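Local coordinates for phospholipase C beta (Meleagris gallopavo, PDB 1JAD), which belongs to the phospholipase C beta family and is represented here by its C-terminal region, an elongated bundle of long helices that pairs with a second copy, at residues Q25-F30 with T114-E119; E38-E43 with R99-Q104; E108-I113 with R206-K211; E119-E124 with E199-N204. All coordinates share one frame; numbering follows the deposited sequence.

How the interactions relate
All four contacts use helix 75-155. It meets the start of helix 28-64 and the residues leading into it in interaction 1, that helix itself in interaction 2, and helix 161-245 in interactions 3 and 4. Interaction 3 is buried near the middle of the chain and is made of aliphatic branches. Interaction 1, about 10 Å away between centres, is partly buried and also apolar, and the two touch through Phe30. Interaction 4 is partly buried but joins its helices through amides and a carboxylate; it shares Glu119 with interaction 1. Interaction 2, about 18 Å from the centre of the chain, is a surface contact, where a salt bridge and lysine methylenes replace the purely apolar fit.

Interaction 1 of 4, residues Q25-F30 with T114-E119; sequences QQMKLF and TELARE
Leu116, which meets Met27, lies on a helical turn in which Arg118 N hydrogen-bonds to Thr114 O (2.9 Å), and Glu119 N repeats the pattern on Glu115 O. That turn spends its own polar groups along the helix axis, and what joins it to residues 25-30 is apolar. Leu116 and Met27, modelled as selenomethionine, reach toward each other tip to tip: Met27 SE lies 3.7 Å from Leu116 CD1, and Met27 CE stands 4.1 Å from Leu116 CD2, so each methyl of the leucine has a partner. The bend at the end of the Met27 chain (chi3 64°) turns CE aside to meet that second branch. A long, unbranched chain with a bend at its end can follow the forked leucine. Met27 is the N-cap of helix 28-64, a shorter helix than helix 75-155, on which it packs in this elongated helical domain, so the contact lies where the chain enters that helix. One turn on, Phe30 presents CB, 4.2 Å from Leu116 CD1, while its ring packs on Gln109 and Ile113. Leu29 CD2 makes a looser approach to Leu116 CD2, at 4.4 Å. Leucine, buried and branched, can thus meet three partners at once. On another side of helix 75-155, Arg118 packs on Thr114 of the second subunit.

Interaction 2 of 4, residues E38-E43 with R99-Q104; sequences EKELKE and RRRKEQ
Glu40 and Arg101 meet at about a right angle, with the carboxylate and guanidinium planes turned 67° from each other. Their salt bridge runs from Glu40 OE1 to Arg101 NH1, 2.7 Å apart, and relies on this single close pair of atoms. Arg101 gets there by folding: bends at chi2 (52°) and chi3 swing the guanidinium across the front of the residue on the side of helix 28-64, with Glu40 CB at its edge and in its plane. The long charged chains suit the gap, because the axes of segments 38-43 and 99-104 pass 10.8 Å apart. The two segments run antiparallel, at 174°, as helix 28-64 lies along helix 75-155 on the surface of the bundle. The second pair of side chains, Leu41 and Lys102, also crosses at about a right angle. Here the lysine acts through its methylenes: Lys102 CE lies 3.7 Å from Leu41 CD1 and 4.0 Å from Leu41 CD2, straddled by the leucine fork. Its ammonium travels on to a salt bridge with Glu222 of helix 161-245, so one residue touches both neighbouring helices. Leu41 CD2 also brushes Arg101 CG at 4.1 Å. His105, one turn beyond Arg101, extends the surface on which Glu40 and Leu41 rest.

Interaction 3 of 4, residues E108-I113 with R206-K211; sequences EQTAKI and RAIQEK
Ile208 divides its two branches between Ile113 and Thr110. Its longer branch goes to the isoleucine: Ile208 CG1 lies 3.9 Å from Ile113 CG2, and the terminal Ile208 CD1 is placed nearer still to that methyl, closer than two methyl groups normally settle, so the exact separation is doubtful although the contact is not. Its shorter branch goes to the threonine, with Ile208 CG2 4.2 Å from Thr110 CG2 and 4.1 Å from Thr110 OG1. The division follows from chi1 of Ile208 (-64°): CG2 lies anti to the backbone N, while CG1 lies anti to the carbonyl carbon and carries CD1 toward Ile113. Beta-branched residues suit such a place, for their methyls sit close to the backbone and allow the helices to approach; the CA atoms of Thr110 and Ile208 are 6.6 Å apart.

In the second shell, the main hydrogen bond of the Thr110 hydroxyl is to Glu212 OE1, a tie to helix 161-245 itself; Ala106 O, one turn back, has at most a weak share in it. Threonine therefore offers a methyl to the apolar contact and a hydroxyl to a polar partner. Phe30, Leu21 and Leu24 also pack on Ile113.

The contact lies near the centre of the long hairpin made by helices 75-155 and 161-245. Helix 28-64 and the short helix 21-24 pack on Ile113, and Gln209, pointing away from the interface, packs on Glu198 of the second subunit.

Interaction 4 of 4, residues E119-E124 with E199-N204; sequences EKQIAE and EKQAEN
Gln121 and Gln201 face each other in the antiparallel hairpin of helices 75-155 and 161-245, whose short segments here run at 173° with axes 11.3 Å apart. The tight part is centred on this pair. Both chains are extended beyond CG and slide past each other in opposite directions, so their amides stack with planes only 16° apart, each lying beside the methylenes of the other: Gln121 CD is 3.5 Å from Gln201 CG and 3.6 Å from Gln201 CB. Glutamine suits this spot because its aliphatic stem packs against the flat amide of its partner. Glu124 belongs to the same close group: its carboxylate is almost coplanar with the Gln201 amide, 7° apart, and comes right up to the end of that side chain. The sure partner of Glu124 OE1 is Thr18 OG1, a hydrogen bond from the N-terminal loop, and Thr18 touches both glutamines.

The solvent side lies on the outer faces of the helices, where Ile122 is exposed and points away, as Ala123 and Glu203 are exposed too. Ala202 instead packs on Arg206 of the second subunit. Between the helices the fit slackens at Asn204, one turn from Gln201, whose OD1 lies 4.4 Å from Gln121 OE1.

Interaction 1 of 4, residues Q25-F30 with T114-E119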
# COMPACT_ATOMS: atom_id res chain seq x y z
N GLN A 25 -3.50 -7.02 -14.57
CA GLN A 25 -3.36 -6.32 -15.85
C GLN A 25 -4.44 -6.73 -16.84
O GLN A 25 -4.42 -6.30 -17.99
CB GLN A 25 -2.00 -6.61 -16.48
CG GLN A 25 -0.81 -6.10 -15.70
CD GLN A 25 0.50 -6.61 -16.27
OE1 GLN A 25 1.57 -6.27 -15.77
NE2 GLN A 25 0.41 -7.43 -17.31
N GLN A 26 -5.38 -7.56 -16.39
CA GLN A 26 -6.44 -8.02 -17.27
C GLN A 26 -7.83 -7.59 -16.80
O GLN A 26 -8.80 -7.71 -17.54
CB GLN A 26 -6.39 -9.55 -17.38
CG GLN A 26 -5.03 -10.07 -17.80
CD GLN A 26 -4.49 -9.39 -19.05
OE1 GLN A 26 -5.14 -9.40 -20.10
NE2 GLN A 26 -3.31 -8.80 -18.94
N MSE A 27 -7.93 -7.08 -15.58
CA MSE A 27 -9.21 -6.63 -15.06
C MSE A 27 -9.79 -5.52 -15.95
O MSE A 27 -9.04 -4.78 -16.59
CB MSE A 27 -9.06 -6.13 -13.61
CG MSE A 27 -8.52 -7.20 -12.66
SE MSE A 27 -8.45 -6.72 -10.90
CE MSE A 27 -10.20 -6.48 -10.53
N LYS A 28 -11.12 -5.42 -16.00
CA LYS A 28 -11.80 -4.41 -16.82
C LYS A 28 -11.24 -3.00 -16.65
O LYS A 28 -10.63 -2.45 -17.57
CB LYS A 28 -13.31 -4.38 -16.50
CG LYS A 28 -14.09 -5.59 -16.99
CD LYS A 28 -15.58 -5.53 -16.59
CE LYS A 28 -16.34 -4.34 -17.18
NZ LYS A 28 -15.91 -3.02 -16.64
N LEU A 29 -11.46 -2.42 -15.47
CA LEU A 29 -10.99 -1.07 -15.19
C LEU A 29 -9.55 -0.79 -15.65
O LEU A 29 -9.28 0.27 -16.22
CB LEU A 29 -11.11 -0.76 -13.69
CG LEU A 29 -12.52 -0.67 -13.10
CD1 LEU A 29 -13.23 -2.00 -13.25
CD2 LEU A 29 -12.42 -0.27 -11.63
N PHE A 30 -8.64 -1.73 -15.42
CA PHE A 30 -7.26 -1.51 -15.83
C PHE A 30 -7.17 -1.43 -17.35
O PHE A 30 -6.54 -0.51 -17.89
CB PHE A 30 -6.33 -2.62 -15.35
CG PHE A 30 -4.88 -2.34 -15.62
CD1 PHE A 30 -4.21 -1.34 -14.93
CD2 PHE A 30 -4.20 -3.03 -16.62
CE1 PHE A 30 -2.88 -1.04 -15.21
CE2 PHE A 30 -2.87 -2.74 -16.92
CZ PHE A 30 -2.21 -1.74 -16.21
N THR A 114 -2.47 -0.45 -8.13
CA THR A 114 -2.26 -0.46 -6.69
C THR A 114 -3.61 -0.45 -6.01
O THR A 114 -3.78 -1.00 -4.92
CB THR A 114 -1.42 0.73 -6.25
OG1 THR A 114 -0.07 0.54 -6.68
CG2 THR A 114 -1.46 0.87 -4.74
N GLU A 115 -4.59 0.17 -6.66
CA GLU A 115 -5.95 0.23 -6.15
C GLU A 115 -6.52 -1.18 -6.09
O GLU A 115 -6.77 -1.71 -5.01
CB GLU A 115 -6.82 1.10 -7.07
CG GLU A 115 -8.33 0.89 -6.89
CD GLU A 115 -9.17 1.71 -7.86
OE1 GLU A 115 -10.38 1.42 -7.97
OE2 GLU A 115 -8.64 2.64 -8.50
N LEU A 116 -6.71 -1.78 -7.26
CA LEU A 116 -7.26 -3.13 -7.38
C LEU A 116 -6.58 -4.09 -6.40
O LEU A 116 -7.24 -4.76 -5.61
CB LEU A 116 -7.09 -3.63 -8.82
CG LEU A 116 -7.62 -2.70 -9.92
CD1 LEU A 116 -7.23 -3.25 -11.29
CD2 LEU A 116 -9.13 -2.55 -9.79
N ALA A 117 -5.25 -4.15 -6.46
CA ALA A 117 -4.47 -5.01 -5.57
C ALA A 117 -4.87 -4.75 -4.12
O ALA A 117 -5.27 -5.66 -3.40
CB ALA A 117 -2.98 -4.75 -5.76
N ARG A 118 -4.74 -3.49 -3.71
CA ARG A 118 -5.09 -3.08 -2.36
C ARG A 118 -6.41 -3.68 -1.88
O ARG A 118 -6.50 -4.18 -0.76
CB ARG A 118 -5.20 -1.55 -2.28
CG ARG A 118 -4.03 -0.85 -1.59
CD ARG A 118 -3.95 -1.19 -0.10
NE ARG A 118 -3.02 -0.32 0.61
CZ ARG A 118 -1.74 -0.15 0.29
NH1 ARG A 118 -1.21 -0.80 -0.74
NH2 ARG A 118 -0.98 0.67 1.02
N GLU A 119 -7.44 -3.62 -2.72
CA GLU A 119 -8.75 -4.13 -2.34
C GLU A 119 -8.75 -5.63 -2.09
O GLU A 119 -9.31 -6.11 -1.10
CB GLU A 119 -9.78 -3.78 -3.40
CG GLU A 119 -11.18 -4.24 -3.07
CD GLU A 119 -12.19 -3.84 -4.12
OE1 GLU A 119 -11.95 -4.15 -5.31
OE2 GLU A 119 -13.21 -3.23 -3.76

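Interaction 2 of 4, residues E38-E43 with R99-Q104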
# COMPACT_ATOMS: atom_id res chain seq x y z
N GLU A 38 -4.30 5.41 -24.44
CA GLU A 38 -3.88 5.29 -25.83
C GLU A 38 -4.64 6.28 -26.71
O GLU A 38 -4.19 6.62 -27.81
CB GLU A 38 -4.07 3.87 -26.35
CG GLU A 38 -3.57 3.67 -27.77
CD GLU A 38 -2.14 4.18 -27.96
OE1 GLU A 38 -1.22 3.66 -27.28
OE2 GLU A 38 -1.93 5.10 -28.78
N LYS A 39 -5.79 6.73 -26.23
CA LYS A 39 -6.58 7.71 -26.96
C LYS A 39 -5.85 9.03 -26.83
O LYS A 39 -5.71 9.78 -27.79
CB LYS A 39 -7.97 7.83 -26.35
CG LYS A 39 -8.86 6.60 -26.54
CD LYS A 39 -9.25 6.43 -28.00
CE LYS A 39 -10.06 7.63 -28.50
NZ LYS A 39 -11.33 7.83 -27.73
N GLU A 40 -5.38 9.31 -25.62
CA GLU A 40 -4.64 10.54 -25.33
C GLU A 40 -3.38 10.67 -26.19
O GLU A 40 -3.01 11.78 -26.58
CB GLU A 40 -4.27 10.60 -23.85
CG GLU A 40 -5.43 10.82 -22.90
CD GLU A 40 -5.02 10.74 -21.44
OE1 GLU A 40 -3.99 11.35 -21.07
OE2 GLU A 40 -5.72 10.07 -20.64
N LEU A 41 -2.72 9.55 -26.46
CA LEU A 41 -1.50 9.58 -27.27
C LEU A 41 -1.78 9.93 -28.73
O LEU A 41 -0.94 10.56 -29.38
CB LEU A 41 -0.78 8.23 -27.21
CG LEU A 41 -0.19 7.75 -25.88
CD1 LEU A 41 0.57 6.44 -26.12
CD2 LEU A 41 0.76 8.80 -25.32
N LYS A 42 -2.94 9.54 -29.25
CA LYS A 42 -3.28 9.83 -30.63
C LYS A 42 -3.72 11.28 -30.79
O LYS A 42 -3.49 11.90 -31.83
CB LYS A 42 -4.38 8.89 -31.12
CG LYS A 42 -3.92 7.44 -31.18
CD LYS A 42 -5.02 6.50 -31.66
CE LYS A 42 -4.55 5.05 -31.63
NZ LYS A 42 -5.60 4.09 -32.06
N GLU A 43 -4.34 11.82 -29.74
CA GLU A 43 -4.79 13.21 -29.74
C GLU A 43 -3.57 14.13 -29.75
O GLU A 43 -3.55 15.13 -30.47
CB GLU A 43 -5.63 13.48 -28.50
CG GLU A 43 -6.91 12.66 -28.45
CD GLU A 43 -7.68 12.83 -27.15
OE1 GLU A 43 -8.01 14.00 -26.81
OE2 GLU A 43 -7.95 11.81 -26.47
N ARG A 99 6.96 12.23 -23.99
CA ARG A 99 7.71 11.65 -22.88
C ARG A 99 6.95 11.89 -21.58
O ARG A 99 6.64 10.96 -20.84
CB ARG A 99 9.11 12.28 -22.79
CG ARG A 99 9.97 11.75 -21.66
CD ARG A 99 11.29 12.49 -21.56
NE ARG A 99 11.11 13.91 -21.26
CZ ARG A 99 10.62 14.39 -20.12
NH1 ARG A 99 10.24 13.57 -19.16
NH2 ARG A 99 10.50 15.70 -19.94
N ARG A 100 6.63 13.15 -21.30
CA ARG A 100 5.91 13.52 -20.09
C ARG A 100 4.55 12.85 -19.97
O ARG A 100 4.13 12.48 -18.88
CB ARG A 100 5.75 15.04 -20.00
CG ARG A 100 7.07 15.80 -19.88
CD ARG A 100 6.81 17.28 -19.71
NE ARG A 100 5.93 17.75 -20.77
CZ ARG A 100 4.94 18.62 -20.58
NH1 ARG A 100 4.71 19.09 -19.36
NH2 ARG A 100 4.15 18.98 -21.59
N ARG A 101 3.85 12.69 -21.08
CA ARG A 101 2.55 12.04 -21.02
C ARG A 101 2.74 10.55 -20.77
O ARG A 101 2.04 9.97 -19.93
CB ARG A 101 1.76 12.25 -22.32
CG ARG A 101 0.36 11.61 -22.33
CD ARG A 101 -0.44 12.04 -21.10
NE ARG A 101 -0.68 13.48 -21.06
CZ ARG A 101 -1.71 14.09 -21.64
NH1 ARG A 101 -2.62 13.37 -22.29
NH2 ARG A 101 -1.82 15.41 -21.57
N LYS A 102 3.68 9.93 -21.49
CA LYS A 102 3.96 8.50 -21.30
C LYS A 102 4.16 8.25 -19.81
O LYS A 102 3.42 7.49 -19.18
CB LYS A 102 5.22 8.06 -22.05
CG LYS A 102 5.14 8.00 -23.57
CD LYS A 102 4.12 6.99 -24.04
CE LYS A 102 4.20 6.78 -25.54
NZ LYS A 102 5.49 6.17 -25.98
N GLU A 103 5.18 8.89 -19.24
CA GLU A 103 5.47 8.73 -17.83
C GLU A 103 4.25 9.01 -16.96
O GLU A 103 4.06 8.37 -15.92
CB GLU A 103 6.64 9.64 -17.44
CG GLU A 103 7.91 9.26 -18.18
CD GLU A 103 9.12 9.98 -17.67
OE1 GLU A 103 9.47 9.78 -16.49
OE2 GLU A 103 9.73 10.75 -18.45
N GLN A 104 3.41 9.94 -17.39
CA GLN A 104 2.21 10.29 -16.65
C GLN A 104 1.31 9.05 -16.69
O GLN A 104 0.64 8.73 -15.71
CB GLN A 104 1.49 11.47 -17.32
CG GLN A 104 0.67 12.36 -16.38
CD GLN A 104 -0.06 11.58 -15.31
OE1 GLN A 104 0.55 11.09 -14.36
NE2 GLN A 104 -1.38 11.45 -15.47

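Interaction 3 of 4, residues E108-I113 with R206-K211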
# COMPACT_ATOMS: atom_id res chain seq x y z
N GLU A 108 -0.21 6.55 -13.73
CA GLU A 108 -1.64 6.28 -13.67
C GLU A 108 -1.93 4.80 -13.54
O GLU A 108 -2.87 4.41 -12.85
CB GLU A 108 -2.34 6.82 -14.93
CG GLU A 108 -2.22 8.33 -15.14
CD GLU A 108 -2.85 8.80 -16.45
OE1 GLU A 108 -2.42 8.31 -17.52
OE2 GLU A 108 -3.76 9.65 -16.41
N GLN A 109 -1.13 3.97 -14.20
CA GLN A 109 -1.33 2.53 -14.13
C GLN A 109 -1.01 2.05 -12.72
O GLN A 109 -1.76 1.27 -12.13
CB GLN A 109 -0.44 1.83 -15.17
CG GLN A 109 -0.67 2.35 -16.59
CD GLN A 109 0.13 1.60 -17.65
OE1 GLN A 109 0.18 2.02 -18.81
NE2 GLN A 109 0.75 0.49 -17.26
N THR A 110 0.11 2.52 -12.17
CA THR A 110 0.48 2.13 -10.82
C THR A 110 -0.64 2.46 -9.85
O THR A 110 -1.07 1.61 -9.08
CB THR A 110 1.78 2.84 -10.37
OG1 THR A 110 2.88 2.32 -11.12
CG2 THR A 110 2.04 2.61 -8.88
N ALA A 111 -1.12 3.70 -9.91
CA ALA A 111 -2.20 4.13 -9.04
C ALA A 111 -3.39 3.20 -9.16
O ALA A 111 -3.94 2.73 -8.16
CB ALA A 111 -2.62 5.54 -9.38
N LYS A 112 -3.77 2.91 -10.40
CA LYS A 112 -4.91 2.04 -10.65
C LYS A 112 -4.66 0.64 -10.12
O LYS A 112 -5.36 0.18 -9.22
CB LYS A 112 -5.21 1.97 -12.15
CG LYS A 112 -6.64 1.54 -12.45
CD LYS A 112 -7.60 2.51 -11.75
CE LYS A 112 -9.07 2.24 -12.06
NZ LYS A 112 -9.94 3.23 -11.34
N ILE A 113 -3.66 -0.05 -10.66
CA ILE A 113 -3.37 -1.39 -10.19
C ILE A 113 -3.13 -1.46 -8.70
O ILE A 113 -3.55 -2.41 -8.05
CB ILE A 113 -2.18 -2.03 -10.94
CG1 ILE A 113 -2.66 -2.56 -12.29
CG2 ILE A 113 -1.58 -3.17 -10.13
CD1 ILE A 113 -1.65 -3.42 -13.01
N ARG A 206 6.09 -4.49 -5.38
CA ARG A 206 7.42 -4.32 -5.93
C ARG A 206 7.43 -4.66 -7.42
O ARG A 206 8.05 -3.97 -8.21
CB ARG A 206 8.39 -5.20 -5.13
CG ARG A 206 9.84 -5.02 -5.47
CD ARG A 206 10.75 -5.35 -4.27
NE ARG A 206 10.77 -6.75 -3.85
CZ ARG A 206 9.86 -7.36 -3.09
NH1 ARG A 206 8.82 -6.70 -2.62
NH2 ARG A 206 10.01 -8.64 -2.79
N ALA A 207 6.73 -5.71 -7.82
CA ALA A 207 6.71 -6.05 -9.25
C ALA A 207 6.10 -4.86 -10.02
O ALA A 207 6.60 -4.46 -11.07
CB ALA A 207 5.88 -7.31 -9.47
N ILE A 208 5.03 -4.31 -9.46
CA ILE A 208 4.32 -3.18 -10.04
C ILE A 208 5.20 -1.95 -10.26
O ILE A 208 5.19 -1.36 -11.34
CB ILE A 208 3.13 -2.78 -9.14
CG1 ILE A 208 2.13 -3.94 -9.10
CG2 ILE A 208 2.50 -1.48 -9.62
CD1 ILE A 208 1.01 -3.76 -8.09
N GLN A 209 5.94 -1.57 -9.22
CA GLN A 209 6.82 -0.41 -9.30
C GLN A 209 7.92 -0.65 -10.31
O GLN A 209 8.43 0.27 -10.96
CB GLN A 209 7.42 -0.14 -7.92
CG GLN A 209 6.36 0.03 -6.86
CD GLN A 209 6.93 0.10 -5.47
OE1 GLN A 209 7.70 -0.78 -5.06
NE2 GLN A 209 6.55 1.12 -4.71
N GLU A 210 8.27 -1.92 -10.45
CA GLU A 210 9.30 -2.36 -11.38
C GLU A 210 8.75 -2.14 -12.80
O GLU A 210 9.46 -1.69 -13.69
CB GLU A 210 9.59 -3.83 -11.11
CG GLU A 210 10.79 -4.41 -11.79
CD GLU A 210 11.02 -5.84 -11.35
OE1 GLU A 210 11.21 -6.06 -10.12
OE2 GLU A 210 11.01 -6.73 -12.22
N LYS A 211 7.47 -2.46 -12.98
CA LYS A 211 6.82 -2.27 -14.27
C LYS A 211 6.84 -0.77 -14.61
O LYS A 211 7.31 -0.37 -15.69
CB LYS A 211 5.37 -2.79 -14.20
CG LYS A 211 4.48 -2.45 -15.38
CD LYS A 211 4.98 -3.04 -16.68
CE LYS A 211 4.02 -2.74 -17.83
NZ LYS A 211 4.51 -3.18 -19.17

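Interaction 4 of 4, residues E119-E124 with E199-N204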
# COMPACT_ATOMS: atom_id res chain seq x y z
N GLU A 119 -7.44 -3.62 -2.72
CA GLU A 119 -8.75 -4.13 -2.34
C GLU A 119 -8.75 -5.63 -2.09
O GLU A 119 -9.31 -6.11 -1.10
CB GLU A 119 -9.78 -3.78 -3.40
CG GLU A 119 -11.18 -4.24 -3.07
CD GLU A 119 -12.19 -3.84 -4.12
OE1 GLU A 119 -11.95 -4.15 -5.31
OE2 GLU A 119 -13.21 -3.23 -3.76
N LYS A 120 -8.13 -6.38 -2.99
CA LYS A 120 -8.08 -7.82 -2.85
C LYS A 120 -7.24 -8.21 -1.64
O LYS A 120 -7.64 -9.04 -0.83
CB LYS A 120 -7.51 -8.44 -4.13
CG LYS A 120 -8.42 -8.18 -5.34
CD LYS A 120 -7.96 -8.91 -6.59
CE LYS A 120 -9.01 -8.75 -7.68
NZ LYS A 120 -10.36 -9.21 -7.23
N GLN A 121 -6.08 -7.58 -1.51
CA GLN A 121 -5.19 -7.86 -0.40
C GLN A 121 -5.84 -7.65 0.96
O GLN A 121 -5.54 -8.35 1.93
CB GLN A 121 -3.92 -7.02 -0.55
CG GLN A 121 -3.21 -7.31 -1.86
CD GLN A 121 -1.97 -6.48 -2.07
OE1 GLN A 121 -1.23 -6.68 -3.03
NE2 GLN A 121 -1.74 -5.52 -1.18
N ILE A 122 -6.76 -6.68 1.02
CA ILE A 122 -7.47 -6.43 2.26
C ILE A 122 -8.44 -7.59 2.50
O ILE A 122 -8.57 -8.07 3.63
CB ILE A 122 -8.27 -5.11 2.21
CG1 ILE A 122 -7.31 -3.92 2.33
CG2 ILE A 122 -9.30 -5.07 3.33
CD1 ILE A 122 -6.56 -3.86 3.66
N ALA A 123 -9.09 -8.04 1.43
CA ALA A 123 -10.04 -9.13 1.53
C ALA A 123 -9.34 -10.42 1.92
O ALA A 123 -9.89 -11.24 2.64
CB ALA A 123 -10.76 -9.31 0.21
N GLU A 124 -8.11 -10.61 1.44
CA GLU A 124 -7.35 -11.81 1.76
C GLU A 124 -7.06 -11.79 3.25
O GLU A 124 -7.40 -12.73 3.95
CB GLU A 124 -6.05 -11.83 0.96
CG GLU A 124 -6.31 -11.64 -0.51
CD GLU A 124 -5.07 -11.31 -1.29
OE1 GLU A 124 -4.15 -10.69 -0.70
OE2 GLU A 124 -5.03 -11.63 -2.50
N GLU A 199 3.92 -10.73 2.89
CA GLU A 199 5.17 -10.80 2.16
C GLU A 199 4.93 -10.84 0.65
O GLU A 199 5.60 -10.16 -0.11
CB GLU A 199 5.94 -12.02 2.62
CG GLU A 199 7.38 -12.06 2.19
CD GLU A 199 8.08 -13.30 2.73
OE1 GLU A 199 7.78 -14.41 2.24
OE2 GLU A 199 8.90 -13.15 3.65
N LYS A 200 3.97 -11.65 0.22
CA LYS A 200 3.67 -11.75 -1.20
C LYS A 200 3.18 -10.40 -1.70
O LYS A 200 3.67 -9.88 -2.70
CB LYS A 200 2.60 -12.82 -1.44
CG LYS A 200 3.10 -14.25 -1.31
CD LYS A 200 1.98 -15.23 -1.51
CE LYS A 200 2.50 -16.65 -1.52
NZ LYS A 200 3.42 -16.85 -2.67
N GLN A 201 2.22 -9.84 -0.98
CA GLN A 201 1.68 -8.54 -1.33
C GLN A 201 2.80 -7.52 -1.53
O GLN A 201 2.77 -6.74 -2.49
CB GLN A 201 0.70 -8.11 -0.24
CG GLN A 201 -0.48 -9.06 -0.20
CD GLN A 201 -1.36 -8.94 1.02
OE1 GLN A 201 -2.47 -9.49 1.04
NE2 GLN A 201 -0.87 -8.25 2.04
N ALA A 202 3.81 -7.56 -0.66
CA ALA A 202 4.93 -6.62 -0.80
C ALA A 202 5.65 -6.87 -2.12
O ALA A 202 5.98 -5.93 -2.86
CB ALA A 202 5.89 -6.76 0.35
N GLU A 203 5.87 -8.15 -2.41
CA GLU A 203 6.55 -8.60 -3.62
C GLU A 203 5.75 -8.16 -4.86
O GLU A 203 6.31 -7.76 -5.88
CB GLU A 203 6.68 -10.13 -3.59
CG GLU A 203 6.96 -10.79 -4.92
CD GLU A 203 6.87 -12.31 -4.85
OE1 GLU A 203 7.74 -12.94 -4.20
OE2 GLU A 203 5.92 -12.88 -5.43
N ASN A 204 4.44 -8.23 -4.74
CA ASN A 204 3.56 -7.86 -5.82
C ASN A 204 3.68 -6.36 -6.09
O ASN A 204 3.86 -5.93 -7.24
CB ASN A 204 2.13 -8.26 -5.45
CG ASN A 204 1.19 -8.20 -6.61
OD1 ASN A 204 0.68 -7.14 -6.96
ND2 ASN A 204 0.96 -9.35 -7.24